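Long-range contact in Lpg2148(MvcA) (Legionella pneumophila subsp. pneumophila str. Philadelphia 1, PDB 6K11), which probably acts as a deamidase-related deubiquitinase that regulates the host ubiquitin-conjugating enzyme UBE2N during infection: residues K55-V60 with A372-L377. Numbering follows the deposited sequence.
Sequences KEVSKV and AMTEHL
Met373 reaches Val57 and Val60 with all three of its torsions near 180° (chi1 -178°), a fully extended chain that carries its thioether straight out from one helix to the surface of the other. Methionine suits this place because it is long and unbranched: the axes of the two segments come within 10.3 Å at their closest, 155° between their directions, and the side chain spans much of that separation. Its terminal CE lies 3.6 Å from CG2 of Val60 and almost as near CA of Val57, so the methyl comes to rest against the helix backbone itself. There it also meets Glu56 O, a carbonyl already engaged by the backbone N of Val60. Further back along the chain, the sulfur SD packs 3.8 Å from CB of Val60. The short, beta-branched valines suit their helix by keeping compact methyls close to it, a surface for the long methionine to lie against.

Val57 points toward the other helix and passes alongside Met373 in the opposite direction. Its CG1 is anti to the backbone N (chi1 171°), which leaves CG2 beside that N; both methyls face OG1 of Thr374, CG2 at 3.7 Å and CG1 nearly as close, the two side chains crossing at about a right angle. Threonine can tolerate this apolar neighbour because its hydroxyl is hydrogen-bonded to Lys370 O, one turn back in its own helix. Leu377 extends the apolar strip by one turn, its branched end bringing CD2 to 4.1 Å from CG2 of Val57 while the side chain also reaches Ala36. Glu56 contributes mainly its CB and backbone, while its carboxylate leads away to a weak hydrogen bond with Ser39.

No hydrogen bond joins the two segments; side-chain packing holds the buried seam between helix 49-64 and the C-terminal helix 358-381. Helix 28-39 packs against both, Gln35 touching Val60 and Ser39 touching Met373, while Glu37 hydrogen-bonds His376.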
# COMPACT_ATOMS: atom_id res chain seq x y z
N LYS A 55 -12.05 1.09 -25.49
CA LYS A 55 -11.08 0.28 -24.77
C LYS A 55 -10.82 0.83 -23.37
O LYS A 55 -10.82 0.08 -22.39
CB LYS A 55 -9.78 0.22 -25.57
CG LYS A 55 -8.64 -0.56 -24.90
CD LYS A 55 -7.29 -0.20 -25.52
CE LYS A 55 -6.18 -1.08 -24.95
NZ LYS A 55 -4.84 -0.76 -25.53
N GLU A 56 -10.60 2.14 -23.27
CA GLU A 56 -10.30 2.72 -21.96
C GLU A 56 -11.50 2.66 -21.04
O GLU A 56 -11.35 2.43 -19.83
CB GLU A 56 -9.83 4.17 -22.12
CG GLU A 56 -8.46 4.30 -22.76
CD GLU A 56 -7.36 3.69 -21.91
OE1 GLU A 56 -7.51 3.65 -20.67
OE2 GLU A 56 -6.34 3.27 -22.49
N VAL A 57 -12.70 2.84 -21.57
CA VAL A 57 -13.90 2.78 -20.74
C VAL A 57 -14.09 1.36 -20.21
O VAL A 57 -14.37 1.16 -19.02
CB VAL A 57 -15.13 3.27 -21.52
CG1 VAL A 57 -16.40 3.01 -20.75
CG2 VAL A 57 -14.98 4.79 -21.83
N SER A 58 -13.91 0.36 -21.07
CA SER A 58 -14.04 -1.03 -20.65
C SER A 58 -13.05 -1.36 -19.53
O SER A 58 -13.41 -1.98 -18.52
CB SER A 58 -13.83 -1.97 -21.84
OG SER A 58 -13.69 -3.32 -21.41
N LYS A 59 -11.79 -0.94 -19.70
CA LYS A 59 -10.76 -1.24 -18.71
C LYS A 59 -11.14 -0.71 -17.33
O LYS A 59 -11.08 -1.43 -16.33
CB LYS A 59 -9.42 -0.66 -19.17
CG LYS A 59 -8.30 -0.69 -18.13
CD LYS A 59 -6.98 -0.29 -18.78
CE LYS A 59 -6.03 0.38 -17.78
NZ LYS A 59 -4.90 1.06 -18.48
N VAL A 60 -11.57 0.55 -17.26
CA VAL A 60 -11.92 1.17 -15.99
C VAL A 60 -13.17 0.53 -15.40
O VAL A 60 -13.24 0.25 -14.20
CB VAL A 60 -12.08 2.69 -16.17
CG1 VAL A 60 -12.70 3.32 -14.93
CG2 VAL A 60 -10.73 3.32 -16.49
N ALA A 372 -20.49 9.49 -17.42
CA ALA A 372 -19.68 10.70 -17.30
C ALA A 372 -18.29 10.50 -17.91
O ALA A 372 -17.76 11.39 -18.60
CB ALA A 372 -19.56 11.12 -15.83
N MET A 373 -17.68 9.35 -17.65
CA MET A 373 -16.38 9.05 -18.24
C MET A 373 -16.45 9.07 -19.76
O MET A 373 -15.60 9.67 -20.43
CB MET A 373 -15.87 7.69 -17.73
CG MET A 373 -14.48 7.30 -18.25
SD MET A 373 -13.88 5.65 -17.77
CE MET A 373 -12.39 5.56 -18.76
N THR A 374 -17.47 8.41 -20.33
CA THR A 374 -17.56 8.29 -21.78
C THR A 374 -17.81 9.65 -22.43
O THR A 374 -17.15 10.02 -23.41
CB THR A 374 -18.68 7.32 -22.16
OG1 THR A 374 -18.46 6.06 -21.52
CG2 THR A 374 -18.72 7.12 -23.66
N GLU A 375 -18.75 10.42 -21.89
CA GLU A 375 -19.05 11.73 -22.46
C GLU A 375 -17.85 12.67 -22.32
O GLU A 375 -17.54 13.43 -23.25
CB GLU A 375 -20.31 12.30 -21.81
CG GLU A 375 -21.54 11.43 -22.09
CD GLU A 375 -22.85 12.00 -21.56
OE1 GLU A 375 -23.93 11.62 -22.08
OE2 GLU A 375 -22.81 12.83 -20.61
N HIS A 376 -17.14 12.61 -21.19
CA HIS A 376 -15.99 13.48 -21.00
C HIS A 376 -14.86 13.12 -21.96
O HIS A 376 -14.20 14.00 -22.52
CB HIS A 376 -15.52 13.41 -19.54
CG HIS A 376 -14.69 14.58 -19.10
ND1 HIS A 376 -15.04 15.89 -19.37
CD2 HIS A 376 -13.52 14.64 -18.42
CE1 HIS A 376 -14.13 16.70 -18.86
NE2 HIS A 376 -13.20 15.97 -18.28
N LEU A 377 -14.63 11.82 -22.17
CA LEU A 377 -13.62 11.39 -23.13
C LEU A 377 -13.98 11.81 -24.55
O LEU A 377 -13.13 12.31 -25.30
CB LEU A 377 -13.45 9.87 -23.03
CG LEU A 377 -12.07 9.23 -22.98
CD1 LEU A 377 -11.09 10.03 -22.14
CD2 LEU A 377 -12.23 7.82 -22.43